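Local coordinates for protein CDC25-like phosphatase YCH1 (Saccharomyces cerevisiae, PDB 3FS5) that dephosphorylates proteins as a single-domain phosphatase of the rhodanese fold, related to the catalytic domain of Cdc25, at residues Tyr56-Leu59 / Lys60-Glu64; Leu69-Arg72 / Leu73-Gln77. All blocks are in the same frame, centred on the assembly; numbering follows the deposited sequence.

Interaction 1. Residues Tyr56-Leu59 / Lys60-Glu64; sequences YSRL and KQDPE
Lys-60 N donates to Tyr-56 O over 2.9 Å, and two further i to i+4 bonds of the same kind follow, Gln-61 N to Ser-57 O and Asp-62 N to Arg-58 O, the last short at 2.7 Å. They close the short helix 56-61 of the rhodanese-like domain. Asp-62 then leaves helical geometry (phi -116°, psi 100°) and serves at once as N-cap of helix 63-78, so a single residue joins the two helices. Its carboxylate makes the capping bond: OD2 accepts Glu-64 N at 2.9 Å, the donor standing above the carboxylate plane, and also takes a weak hydrogen bond from Tyr-65 N. The other oxygen, Asp-62 OD1, faces back to the first helix, where it lies in the plane of the Arg-58 guanidinium, at its edge; with Asp-62 OD1 4.0 Å from Arg-58 NE, this is a long salt bridge. With CG anti to the backbone N (chi1 -169°) and an extended chain, Arg-58 runs alongside Asp-62, and its guanidinium also makes a cation-pi contact with Tyr-65. Two residues earlier, Lys-60 lies alongside Tyr-56, pointing the same way, its CD 3.9 Å from Tyr-56 OH; that ring is buried against helix 96-106, touching Ser-99, Ala-100 and Leu-103. Leu-59 points inward from the same turn, onto Tyr-54 and Leu-69. On the outer side the extended Gln-61 side chain passes over the Ser-57 carbonyl oxygen, and a water accepts from Gln-61 NE2 at 2.8 Å and donates to Ser-57 O at 3.3 Å.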
loop_
_atom_site.group_PDB
_atom_site.type_symbol
_atom_site.label_atom_id
_atom_site.label_comp_id
_atom_site.label_asym_id
_atom_site.label_seq_id
_atom_site.Cartn_x
_atom_site.Cartn_y
_atom_site.Cartn_z
ATOM N N TYR A 56 -7.646 7.070 -4.381
ATOM C CA TYR A 56 -8.829 6.224 -4.282
ATOM C C TYR A 56 -9.995 6.727 -5.136
ATOM O O TYR A 56 -10.638 5.949 -5.842
ATOM C CB TYR A 56 -9.292 6.133 -2.832
ATOM C CG TYR A 56 -10.557 5.328 -2.666
ATOM C CD1 TYR A 56 -10.535 3.940 -2.748
ATOM C CD2 TYR A 56 -11.783 5.955 -2.454
ATOM C CE1 TYR A 56 -11.700 3.193 -2.621
ATOM C CE2 TYR A 56 -12.955 5.219 -2.325
ATOM C CZ TYR A 56 -12.905 3.838 -2.410
ATOM O OH TYR A 56 -14.058 3.099 -2.282
ATOM N N SER A 57 -10.270 8.027 -5.064
ATOM C CA SER A 57 -11.374 8.609 -5.826
ATOM C C SER A 57 -11.290 8.288 -7.308
ATOM O O SER A 57 -12.294 7.944 -7.932
ATOM C CB SER A 57 -11.420 10.130 -5.639
ATOM O OG SER A 57 -11.732 10.463 -4.298
ATOM N N ARG A 58 -10.095 8.397 -7.875
ATOM C CA ARG A 58 -9.921 8.119 -9.292
ATOM C C ARG A 58 -9.960 6.623 -9.607
ATOM O O ARG A 58 -10.462 6.219 -10.656
ATOM C CB ARG A 58 -8.614 8.727 -9.794
ATOM C CG ARG A 58 -8.496 8.713 -11.303
ATOM C CD ARG A 58 -7.262 9.452 -11.768
ATOM N NE ARG A 58 -7.057 9.301 -13.205
ATOM C CZ ARG A 58 -5.959 9.689 -13.842
ATOM N NH1 ARG A 58 -5.854 9.512 -15.153
ATOM N NH2 ARG A 58 -4.964 10.255 -13.169
ATOM N N LEU A 59 -9.425 5.800 -8.711
ATOM C CA LEU A 59 -9.453 4.359 -8.924
ATOM C C LEU A 59 -10.911 3.912 -9.003
ATOM O O LEU A 59 -11.279 3.083 -9.835
ATOM C CB LEU A 59 -8.759 3.625 -7.769
ATOM C CG LEU A 59 -7.229 3.674 -7.727
ATOM C CD1 LEU A 59 -6.741 3.053 -6.429
ATOM C CD2 LEU A 59 -6.648 2.932 -8.930
ATOM N N LYS A 60 -11.737 4.485 -8.135
ATOM C CA LYS A 60 -13.150 4.145 -8.068
ATOM C C LYS A 60 -13.979 4.672 -9.237
ATOM O O LYS A 60 -14.912 4.006 -9.682
ATOM C CB LYS A 60 -13.749 4.660 -6.758
ATOM C CG LYS A 60 -15.205 4.271 -6.549
ATOM C CD LYS A 60 -15.774 4.915 -5.297
ATOM C CE LYS A 60 -17.185 4.423 -5.009
ATOM N NZ LYS A 60 -17.213 2.963 -4.694
ATOM N N GLN A 61 -13.635 5.858 -9.731
ATOM C CA GLN A 61 -14.371 6.483 -10.827
ATOM C C GLN A 61 -13.870 6.166 -12.233
ATOM O O GLN A 61 -14.645 6.195 -13.190
ATOM C CB GLN A 61 -14.374 8.003 -10.652
ATOM C CG GLN A 61 -15.161 8.504 -9.456
ATOM C CD GLN A 61 -14.939 9.985 -9.204
ATOM O OE1 GLN A 61 -15.030 10.805 -10.120
ATOM N NE2 GLN A 61 -14.655 10.338 -7.954
ATOM N N ASP A 62 -12.583 5.872 -12.360
ATOM C CA ASP A 62 -11.998 5.595 -13.663
ATOM C C ASP A 62 -11.467 4.167 -13.801
ATOM O O ASP A 62 -10.363 3.856 -13.350
ATOM C CB ASP A 62 -10.880 6.602 -13.935
ATOM C CG ASP A 62 -10.299 6.470 -15.325
ATOM O OD1 ASP A 62 -9.436 7.298 -15.685
ATOM O OD2 ASP A 62 -10.704 5.540 -16.056
ATOM N N PRO A 63 -12.252 3.282 -14.440
ATOM C CA PRO A 63 -11.885 1.878 -14.655
ATOM C C PRO A 63 -10.532 1.706 -15.345
ATOM O O PRO A 63 -9.832 0.720 -15.112
ATOM C CB PRO A 63 -13.039 1.354 -15.506
ATOM C CG PRO A 63 -14.202 2.154 -15.005
ATOM C CD PRO A 63 -13.613 3.544 -14.941
ATOM N N GLU A 64 -10.176 2.659 -16.200
ATOM C CA GLU A 64 -8.905 2.611 -16.913
ATOM C C GLU A 64 -7.749 2.855 -15.954
ATOM O O GLU A 64 -6.658 2.307 -16.122
ATOM C CB GLU A 64 -8.867 3.666 -18.024
ATOM C CG GLU A 64 -9.839 3.409 -19.162
ATOM C CD GLU A 64 -9.649 2.039 -19.786
ATOM O OE1 GLU A 64 -8.521 1.739 -20.239
ATOM O OE2 GLU A 64 -10.628 1.260 -19.822
HETATM O O HOH W 1 -15.103 8.110 -6.302
#

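Interaction 2. Residues Leu69-Arg72 / Leu73-Gln77; sequences LKHR and LLEKQ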
loop_
_atom_site.group_PDB
_atom_site.type_symbol
_atom_site.label_atom_id
_atom_site.label_comp_id
_atom_site.label_asym_id
_atom_site.label_seq_id
_atom_site.Cartn_x
_atom_site.Cartn_y
_atom_site.Cartn_z
ATOM N N LEU A 69 -3.224 0.378 -12.786
ATOM C CA LEU A 69 -2.590 -0.076 -11.553
ATOM C C LEU A 69 -2.431 -1.593 -11.578
ATOM O O LEU A 69 -1.356 -2.110 -11.301
ATOM C CB LEU A 69 -3.418 0.340 -10.331
ATOM C CG LEU A 69 -2.925 -0.212 -8.987
ATOM C CD1 LEU A 69 -1.481 0.226 -8.741
ATOM C CD2 LEU A 69 -3.840 0.265 -7.871
ATOM N N LYS A 70 -3.507 -2.298 -11.916
ATOM C CA LYS A 70 -3.482 -3.756 -11.990
ATOM C C LYS A 70 -2.367 -4.229 -12.923
ATOM O O LYS A 70 -1.581 -5.109 -12.574
ATOM C CB LYS A 70 -4.829 -4.281 -12.498
ATOM C CG LYS A 70 -4.844 -5.776 -12.800
ATOM C CD LYS A 70 -6.180 -6.201 -13.394
ATOM C CE LYS A 70 -6.159 -7.649 -13.849
ATOM N NZ LYS A 70 -7.458 -8.047 -14.454
ATOM N N HIS A 71 -2.314 -3.643 -14.114
ATOM C CA HIS A 71 -1.300 -4.001 -15.094
ATOM C C HIS A 71 0.106 -3.796 -14.538
ATOM O O HIS A 71 0.960 -4.675 -14.661
ATOM C CB HIS A 71 -1.472 -3.166 -16.366
ATOM C CG HIS A 71 -0.434 -3.442 -17.410
ATOM N ND1 HIS A 71 -0.426 -4.592 -18.169
ATOM C CD2 HIS A 71 0.658 -2.734 -17.791
ATOM C CE1 HIS A 71 0.624 -4.585 -18.970
ATOM N NE2 HIS A 71 1.299 -3.468 -18.761
ATOM N N ARG A 72 0.351 -2.638 -13.926
ATOM C CA ARG A 72 1.670 -2.353 -13.373
ATOM C C ARG A 72 2.054 -3.358 -12.304
ATOM O O ARG A 72 3.188 -3.838 -12.276
ATOM C CB ARG A 72 1.728 -0.950 -12.764
ATOM C CG ARG A 72 1.860 0.172 -13.765
ATOM C CD ARG A 72 2.174 1.482 -13.057
ATOM N NE ARG A 72 3.528 1.502 -12.508
ATOM C CZ ARG A 72 4.027 2.507 -11.794
ATOM N NH1 ARG A 72 5.270 2.448 -11.336
ATOM N NH2 ARG A 72 3.280 3.571 -11.526
ATOM N N LEU A 73 1.112 -3.660 -11.417
ATOM C CA LEU A 73 1.362 -4.608 -10.342
ATOM C C LEU A 73 1.710 -5.993 -10.880
ATOM O O LEU A 73 2.715 -6.580 -10.482
ATOM C CB LEU A 73 0.141 -4.698 -9.416
ATOM C CG LEU A 73 -0.115 -3.461 -8.543
ATOM C CD1 LEU A 73 -1.390 -3.651 -7.737
ATOM C CD2 LEU A 73 1.077 -3.228 -7.611
ATOM N N LEU A 74 0.886 -6.507 -11.789
ATOM C CA LEU A 74 1.115 -7.836 -12.351
ATOM C C LEU A 74 2.401 -7.911 -13.158
ATOM O O LEU A 74 3.050 -8.956 -13.212
ATOM C CB LEU A 74 -0.080 -8.263 -13.211
ATOM C CG LEU A 74 -1.357 -8.551 -12.413
ATOM C CD1 LEU A 74 -2.514 -8.873 -13.350
ATOM C CD2 LEU A 74 -1.097 -9.718 -11.460
ATOM N N GLU A 75 2.773 -6.798 -13.777
ATOM C CA GLU A 75 3.992 -6.748 -14.568
ATOM C C GLU A 75 5.193 -6.891 -13.633
ATOM O O GLU A 75 6.172 -7.569 -13.954
ATOM C CB GLU A 75 4.051 -5.430 -15.339
ATOM C CG GLU A 75 5.159 -5.358 -16.364
ATOM C CD GLU A 75 4.895 -4.295 -17.412
ATOM O OE1 GLU A 75 3.901 -4.437 -18.159
ATOM O OE2 GLU A 75 5.674 -3.320 -17.486
ATOM N N LYS A 76 5.105 -6.261 -12.466
ATOM C CA LYS A 76 6.172 -6.337 -11.469
ATOM C C LYS A 76 6.224 -7.747 -10.874
ATOM O O LYS A 76 7.301 -8.286 -10.605
ATOM C CB LYS A 76 5.915 -5.313 -10.353
ATOM C CG LYS A 76 6.968 -5.273 -9.244
ATOM C CD LYS A 76 6.657 -4.144 -8.254
ATOM C CE LYS A 76 7.808 -3.859 -7.284
ATOM N NZ LYS A 76 8.013 -4.936 -6.284
ATOM N N GLN A 77 5.053 -8.344 -10.672
ATOM C CA GLN A 77 4.972 -9.682 -10.096
ATOM C C GLN A 77 5.598 -10.728 -11.018
ATOM O O GLN A 77 6.316 -11.622 -10.563
ATOM C CB GLN A 77 3.505 -10.035 -9.803
ATOM C CG GLN A 77 3.303 -11.347 -9.046
ATOM C CD GLN A 77 3.278 -12.570 -9.954
ATOM O OE1 GLN A 77 3.460 -13.700 -9.495
ATOM N NE2 GLN A 77 3.038 -12.351 -11.242
#
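Leu-73 begins the second segment by laying its side chain against Leu-69 one turn back: Leu-73 CG is 3.9 Å from Leu-69 CD1. The backbone beneath is regular, with Leu-73 N donating to Leu-69 O at 2.9 Å. Both leucines are buried and share Trp-52 as a neighbour; Leu-73 also reaches Leu-84, Val-86 and Gln-34. Leu-74 follows with a nearly straight bond, its N to Lys-70 O at 2.9 Å and 173°. Its CD1 meets the methylene chain of Lys-70, touching CG and CE; Lys-70 CE is 3.9 Å from Leu-74 CD1. Lys-70 crosses this methyl, its extended chain (chi1 172°) carrying NZ past the leucine to Ser-107 O and into a salt bridge with Glu-112. Leu-69 and Leu-73 mark the side of helix 63-78 that packs on the parallel sheet of the rhodanese fold, over strands 84-88, 33-37 and 52-53; Leu-74 packs on loop residues Glu-112 and Arg-115. Glu-75 is on the exposed side. Its N donates to His-71 O, and its OE1 comes within 2.8 Å of His-71 NE2, approaching the imidazole obliquely; the carboxylate and ring planes stand 86° apart, almost perpendicular. The ring end of His-71 comes back near Glu-75 although its CB bond points away from 73-77. Lys-76 makes the last backbone bond between the two segments, its N donating to Arg-72 O at 3.1 Å, while its NZ donates to Phe-33 O, at the start of strand 33-37. Arg-72 leaves the same turn through a chain bent at chi3, and its guanidinium makes a cation-pi contact with Trp-52 as NH2 hydrogen-bonds Tyr-54 OH.

Interaction 1 includes the start of helix 63-78 and interaction 2 lies farther along it, their centres about 16 Å apart; they meet directly where Leu-59 CD2 touches Leu-69 CD2 at 4.0 Å. Each is partly buried, in a different way. Interaction 1 sits at a helix junction, where its two buried residues, Tyr-56 and Leu-59, lie beneath exposed polar chemistry of water, capping carboxylate and long ion pair. Interaction 2 runs from the middle of the helix nearly to its end, with an uninterrupted series of backbone bonds, three buried leucines turned inward and charged side chains on both flanks. They also differ in what they pack on: interaction 1 mainly on neighbouring helices and loops, interaction 2 largely on the central sheet.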